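Local coordinates for OTU domain-containing protein wMelOTU (Wolbachia pipientis wMel, PDB 6W9O), which probably removes ubiquitin from modified proteins as a bacterial effector, acting as a cysteine protease of the OTU deubiquitinase family, at residues L75-D78 / C79-F82; Y113-D116 / I117-S121. All blocks are in the same frame, centred on the assembly; numbering follows the deposited sequence.

Contact 1 (L75-D78 / C79-F82); sequences LRND and CREF
Asn77 and Glu81 face each other one turn apart on the alpha-helix 72-84 of this OTU-like cysteine protease fold. The Asn77 amide and the Glu81 carboxylate are turned 61° against each other, far from stacking. Asn77 ND2 reaches Glu81 OE2 at 3.2 Å in a weak, strongly bent hydrogen bond. Asn77 swings its CG away from its own backbone N (chi1 -166°), which carries the amide along the helix surface to the glutamate; Glu81, extended beyond CG, passes just beyond Asn77 O on the way, with its CG 3.2 Å from that oxygen.

Two waters reinforce this poor direct bond. One takes a hydrogen from Asn77 ND2 and gives a short bond of 2.6 Å to Asp78 OD1 and a weak one to Glu81 OE1. The other also accepts from ND2 and donates to Glu81 OE2 at 2.5 Å. The first water stands between two carboxylates whose oxygens, Asp78 OD1 and Glu81 OE1, lie 4.5 Å apart, and probably eases their repulsion. Asp78 has stronger partners on helix 126-137: Lys136 in a salt bridge and Tyr137 through its hydroxyl.

On the other flank of Asn77, its amide and the Arg80 guanidinium are nearly parallel, 9° apart, though not in one plane, and do not stack; the approach is from Asn77 OD1 to the methylene CD of Arg80, 3.9 Å. Beneath these side chains Cys79 N divides itself between Leu75 O and, weakly, Arg76 O. Arg80, Glu81 and Phe82 make straighter bonds four residues back, and Phe82 N donates to Asp78 O at 2.9 Å.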
ATOM      1  N   LEU A  75      -5.018   4.283   8.560  1.00 16.83           N
ATOM      2  CA  LEU A  75      -5.163   3.835   7.175  1.00 16.44           C
ATOM      3  C   LEU A  75      -6.323   2.841   7.039  1.00 16.22           C
ATOM      4  O   LEU A  75      -7.107   2.932   6.083  1.00 15.18           O
ATOM      5  CB  LEU A  75      -3.869   3.219   6.639  1.00 14.87           C
ATOM      6  CG  LEU A  75      -2.749   4.256   6.581  1.00 16.89           C
ATOM      7  CD1 LEU A  75      -1.479   3.489   6.246  1.00 18.29           C
ATOM      8  CD2 LEU A  75      -3.006   5.310   5.480  1.00 16.87           C
ATOM      9  N   ARG A  76      -6.491   1.931   8.019  1.00 15.33           N
ATOM     10  CA  ARG A  76      -7.678   1.059   8.000  1.00 15.56           C
ATOM     11  C   ARG A  76      -8.942   1.892   8.124  1.00 17.44           C
ATOM     12  O   ARG A  76      -9.928   1.651   7.424  1.00 16.08           O
ATOM     13  CB  ARG A  76      -7.616   0.024   9.136  1.00 15.94           C
ATOM     14  CG  ARG A  76      -6.547  -1.057   8.924  1.00 14.86           C
ATOM     15  CD  ARG A  76      -6.571  -2.010  10.118  1.00 18.28           C
ATOM     16  NE  ARG A  76      -5.636  -3.140   9.935  1.00 17.04           N
ATOM     17  CZ  ARG A  76      -5.919  -4.237   9.220  1.00 17.57           C
ATOM     18  NH1 ARG A  76      -7.099  -4.381   8.578  1.00 16.05           N
ATOM     19  NH2 ARG A  76      -4.995  -5.198   9.141  1.00 16.16           N
ATOM     20  N   ASN A  77      -8.932   2.919   8.999  1.00 16.77           N
ATOM     21  CA  ASN A  77     -10.128   3.759   9.138  1.00 15.48           C
ATOM     22  C   ASN A  77     -10.455   4.520   7.845  1.00 15.30           C
ATOM     23  O   ASN A  77     -11.636   4.738   7.542  1.00 18.17           O
ATOM     24  CB  ASN A  77      -9.922   4.750  10.271  1.00 19.77           C
ATOM     25  CG  ASN A  77     -11.214   5.373  10.668  1.00 29.34           C
ATOM     26  OD1 ASN A  77     -12.106   4.683  11.225  1.00 34.04           O
ATOM     27  ND2 ASN A  77     -11.356   6.685  10.402  1.00 34.07           N
ATOM     28  N   ASP A  78      -9.432   4.913   7.085  1.00 16.06           N
ATOM     29  CA  ASP A  78      -9.663   5.572   5.789  1.00 15.86           C
ATOM     30  C   ASP A  78     -10.394   4.621   4.841  1.00 16.88           C
ATOM     31  O   ASP A  78     -11.256   5.039   4.052  1.00 18.91           O
ATOM     32  CB  ASP A  78      -8.319   5.914   5.120  1.00 15.18           C
ATOM     33  CG  ASP A  78      -7.509   7.036   5.845  1.00 17.51           C
ATOM     34  OD1 ASP A  78      -8.112   7.884   6.554  1.00 21.69           O
ATOM     35  OD2 ASP A  78      -6.268   7.002   5.650  1.00 18.18           O
ATOM     36  N   CYS A  79     -10.120   3.324   4.974  1.00 14.33           N
ATOM     37  CA  CYS A  79     -10.791   2.363   4.099  1.00 15.66           C
ATOM     38  C   CYS A  79     -12.209   2.128   4.574  1.00 16.25           C
ATOM     39  O   CYS A  79     -13.141   2.041   3.762  1.00 15.92           O
ATOM     40  CB  CYS A  79      -9.986   1.050   4.083  1.00 15.38           C
ATOM     41  SG  CYS A  79      -8.355   1.278   3.256  1.00 15.56           S
ATOM     42  N   ARG A  80     -12.413   2.073   5.903  1.00 14.88           N
ATOM     43  CA  ARG A  80     -13.769   2.015   6.430  1.00 15.36           C
ATOM     44  C   ARG A  80     -14.586   3.202   5.948  1.00 18.35           C
ATOM     45  O   ARG A  80     -15.744   3.056   5.547  1.00 20.04           O
ATOM     46  CB  ARG A  80     -13.723   2.029   7.969  1.00 18.27           C
ATOM     47  CG  ARG A  80     -15.067   2.115   8.611  1.00 23.79           C
ATOM     48  CD  ARG A  80     -14.904   2.125  10.121  1.00 24.78           C
ATOM     49  NE  ARG A  80     -16.145   2.476  10.785  1.00 43.89           N
ATOM     50  CZ  ARG A  80     -16.947   1.576  11.361  1.00 60.20           C
ATOM     51  NH1 ARG A  80     -16.612   0.277  11.357  1.00 58.24           N
ATOM     52  NH2 ARG A  80     -18.076   1.970  11.955  1.00 59.83           N
ATOM     53  N   GLU A  81     -14.010   4.400   6.051  1.00 17.95           N
ATOM     54  CA  GLU A  81     -14.757   5.588   5.652  1.00 18.99           C
ATOM     55  C   GLU A  81     -15.073   5.559   4.159  1.00 19.34           C
ATOM     56  O   GLU A  81     -16.177   5.917   3.750  1.00 21.78           O
ATOM     57  CB  GLU A  81     -13.907   6.823   5.991  1.00 21.57           C
ATOM     58  CG  GLU A  81     -13.855   7.049   7.493  1.00 26.81           C
ATOM     59  CD  GLU A  81     -13.177   8.358   7.877  1.00 39.55           C
ATOM     60  OE1 GLU A  81     -12.432   8.936   7.056  1.00 34.69           O
ATOM     61  OE2 GLU A  81     -13.385   8.777   9.041  1.00 44.14           O
ATOM     62  N   PHE A  82     -14.107   5.145   3.336  1.00 19.20           N
ATOM     63  CA  PHE A  82     -14.387   5.008   1.914  1.00 17.52           C
ATOM     64  C   PHE A  82     -15.611   4.128   1.672  1.00 17.38           C
ATOM     65  O   PHE A  82     -16.498   4.468   0.870  1.00 18.68           O
ATOM     66  CB  PHE A  82     -13.135   4.449   1.226  1.00 16.55           C
ATOM     67  CG  PHE A  82     -13.283   4.298  -0.257  1.00 15.71           C
ATOM     68  CD1 PHE A  82     -12.782   5.262  -1.115  1.00 17.22           C
ATOM     69  CD2 PHE A  82     -13.898   3.148  -0.791  1.00 18.02           C
ATOM     70  CE1 PHE A  82     -12.904   5.129  -2.516  1.00 19.00           C
ATOM     71  CE2 PHE A  82     -13.991   2.981  -2.163  1.00 17.08           C
ATOM     72  CZ  PHE A  82     -13.516   3.972  -3.047  1.00 17.77           C
TER
HETATM   73  O   HOH W   1      -9.919   8.096   8.453  1.00 29.53           O
HETATM   74  O   HOH W   2     -14.279   7.827  11.145  1.00 62.21           O

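Contact 2 (Y113-D116 / I117-S121); sequences YTAD and IMRNS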
ATOM      1  N   TYR A 113     -17.743  -5.327   5.463  1.00 21.87           N
ATOM      2  CA  TYR A 113     -16.415  -4.744   5.234  1.00 19.33           C
ATOM      3  C   TYR A 113     -16.106  -3.655   6.247  1.00 21.19           C
ATOM      4  O   TYR A 113     -14.983  -3.591   6.761  1.00 21.32           O
ATOM      5  CB  TYR A 113     -16.354  -4.144   3.813  1.00 18.35           C
ATOM      6  CG  TYR A 113     -15.012  -3.509   3.460  1.00 16.83           C
ATOM      7  CD1 TYR A 113     -14.706  -2.187   3.814  1.00 16.57           C
ATOM      8  CD2 TYR A 113     -14.032  -4.245   2.792  1.00 17.60           C
ATOM      9  CE1 TYR A 113     -13.470  -1.627   3.498  1.00 16.55           C
ATOM     10  CE2 TYR A 113     -12.792  -3.686   2.477  1.00 17.87           C
ATOM     11  CZ  TYR A 113     -12.528  -2.365   2.820  1.00 15.59           C
ATOM     12  OH  TYR A 113     -11.290  -1.793   2.500  1.00 15.45           O
ATOM     13  N   THR A 114     -17.073  -2.763   6.531  1.00 21.72           N
ATOM     14  CA  THR A 114     -16.760  -1.642   7.422  1.00 24.00           C
ATOM     15  C   THR A 114     -16.370  -2.146   8.813  1.00 25.99           C
ATOM     16  O   THR A 114     -15.581  -1.496   9.509  1.00 28.94           O
ATOM     17  CB  THR A 114     -17.924  -0.635   7.490  1.00 27.10           C
ATOM     18  OG1 THR A 114     -19.052  -1.256   8.109  1.00 28.56           O
ATOM     19  CG2 THR A 114     -18.350  -0.205   6.097  1.00 25.35           C
ATOM     20  N   ALA A 115     -16.903  -3.294   9.227  1.00 24.47           N
ATOM     21  CA  ALA A 115     -16.458  -3.891  10.490  1.00 26.13           C
ATOM     22  C   ALA A 115     -15.135  -4.633  10.317  1.00 28.70           C
ATOM     23  O   ALA A 115     -14.205  -4.456  11.113  1.00 27.43           O
ATOM     24  CB  ALA A 115     -17.524  -4.831  11.034  1.00 28.81           C
ATOM     25  N   ASP A 116     -15.046  -5.473   9.277  1.00 21.66           N
ATOM     26  CA  ASP A 116     -13.893  -6.359   9.139  1.00 20.72           C
ATOM     27  C   ASP A 116     -12.604  -5.590   8.890  1.00 18.35           C
ATOM     28  O   ASP A 116     -11.530  -6.031   9.341  1.00 18.65           O
ATOM     29  CB  ASP A 116     -14.121  -7.335   7.990  1.00 19.56           C
ATOM     30  CG  ASP A 116     -13.198  -8.583   8.090  1.00 27.89           C
ATOM     31  OD1 ASP A 116     -13.025  -9.137   9.219  1.00 28.69           O
ATOM     32  OD2 ASP A 116     -12.657  -9.008   7.042  1.00 29.79           O
ATOM     33  N   ILE A 117     -12.654  -4.462   8.153  1.00 17.01           N
ATOM     34  CA  ILE A 117     -11.443  -3.762   7.776  1.00 16.95           C
ATOM     35  C   ILE A 117     -10.721  -3.162   8.980  1.00 16.58           C
ATOM     36  O   ILE A 117      -9.531  -2.890   8.889  1.00 16.56           O
ATOM     37  CB  ILE A 117     -11.751  -2.724   6.676  1.00 15.97           C
ATOM     38  CG1 ILE A 117     -10.457  -2.231   5.974  1.00 17.16           C
ATOM     39  CG2 ILE A 117     -12.480  -1.487   7.284  1.00 19.50           C
ATOM     40  CD1 ILE A 117      -9.689  -3.342   5.278  1.00 18.90           C
ATOM     41  N   MET A 118     -11.411  -3.001  10.105  1.00 16.83           N
ATOM     42  CA  MET A 118     -10.764  -2.478  11.297  1.00 18.32           C
ATOM     43  C   MET A 118     -10.085  -3.559  12.118  1.00 23.39           C
ATOM     44  O   MET A 118      -9.427  -3.232  13.105  1.00 24.35           O
ATOM     45  CB  MET A 118     -11.772  -1.736  12.175  1.00 21.00           C
ATOM     46  CG  MET A 118     -12.372  -0.501  11.445  1.00 20.95           C
ATOM     47  SD  MET A 118     -11.167   0.636  10.755  1.00 22.28           S
ATOM     48  CE  MET A 118     -10.195   1.118  12.203  1.00 24.81           C
ATOM     49  N   ARG A 119     -10.213  -4.830  11.732  1.00 20.42           N
ATOM     50  CA  ARG A 119      -9.614  -5.928  12.492  1.00 20.51           C
ATOM     51  C   ARG A 119      -8.221  -6.213  11.953  1.00 19.24           C
ATOM     52  O   ARG A 119      -8.041  -6.310  10.735  1.00 17.42           O
ATOM     53  CB  ARG A 119     -10.466  -7.196  12.337  1.00 19.42           C
ATOM     54  CG  ARG A 119     -11.894  -7.030  12.849  1.00 22.20           C
ATOM     55  CD  ARG A 119     -12.688  -8.324  12.662  1.00 24.14           C
ATOM     56  NE  ARG A 119     -14.048  -8.194  13.173  1.00 33.94           N
ATOM     57  CZ  ARG A 119     -15.148  -8.326  12.443  1.00 37.19           C
ATOM     58  NH1 ARG A 119     -15.087  -8.644  11.150  1.00 35.76           N
ATOM     59  NH2 ARG A 119     -16.331  -8.164  13.025  1.00 42.57           N
ATOM     60  N   ASN A 120      -7.231  -6.351  12.850  1.00 19.82           N
ATOM     61  CA  ASN A 120      -5.890  -6.672  12.361  1.00 19.66           C
ATOM     62  C   ASN A 120      -5.867  -8.008  11.624  1.00 20.69           C
ATOM     63  O   ASN A 120      -4.983  -8.209  10.781  1.00 21.27           O
ATOM     64  CB  ASN A 120      -4.908  -6.732  13.522  1.00 22.75           C
ATOM     65  CG  ASN A 120      -4.531  -5.336  14.025  1.00 30.72           C
ATOM     66  OD1 ASN A 120      -4.529  -4.367  13.273  1.00 29.57           O
ATOM     67  ND2 ASN A 120      -4.210  -5.244  15.299  1.00 28.46           N
ATOM     68  N   SER A 121      -6.850  -8.866  11.896  1.00 20.43           N
ATOM     69  CA  SER A 121      -6.951 -10.161  11.227  1.00 20.35           C
ATOM     70  C   SER A 121      -7.222 -10.029   9.731  1.00 19.54           C
ATOM     71  O   SER A 121      -6.922 -10.976   8.985  1.00 18.94           O
ATOM     72  CB  SER A 121      -8.031 -11.045  11.858  1.00 22.23           C
ATOM     73  OG  SER A 121      -9.291 -10.376  11.914  1.00 24.44           O
TER
HETATM   74  O   HOH W   3     -11.039 -10.687   9.881  1.00 27.12           O
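Ile117 lies against the Tyr113 ring where helix 105-116 of the OTU-like fold gives way to a loop through a type I beta turn from Asp116 to Arg119, of which Ile117 is the second residue. The backbone N of Ile117 still makes a helical bond to Tyr113 O, at 2.8 Å. Its CB sits over one ring face in a CH-pi contact, 4.1 Å from the centroid and displaced toward the rim on the CE1 side. With CG1 anti to the backbone N (chi1 -165°), the longer branch runs out along the ring toward the phenol end, where CG1 and CD1 both lie 3.6 Å from Tyr113 OH. That hydroxyl is hydrogen-bonded to Glu129 on helix 126-137, and Phe91 meets the ring edge-to-face.

Met118 follows with a weak bond from its N to Ala115 O, and its bent side chain leads off from the helix.

Arg119 closes the turn: its N donates to Asp116 O at 3.0 Å, approaching from above the carbonyl plane. The side chain then folds back over the helix end, extended from CG to NE, so that NH1 forms a salt bridge of 2.9 Å with Asp116 OD1. The acid oxygen lies in the guanidinium plane, although the two planes are 56° apart, and it is met on its anti side. The other oxygen, OD2, pairs with Arg122, so two arginines share this carboxylate.

Ser121 joins through a water, which donates to Asp116 OD1 at 2.6 Å and lies 2.7 Å from Ser121 OG.

In the fold
Contact 1 and contact 2 follow one another along the chain and pack together in space, their centres 10 Å apart on the same side of the molecule. Arg76, on helix 72-84, ties them: its NH1 lies 2.9 Å from Ile117 O, a probable hydrogen bond, and its NH2 bonds to Ser52 OG. Arg80 NH1 packs close to Thr114 O, 2.8 Å away. Cys79 packs against both Tyr113 and Ile117, while helix 126-137 reaches both contacts, Asp78 through Tyr137 and Lys136, and Tyr113 through Glu129. Together they join three helices and the loop 117-121 within the OTU-like protease region.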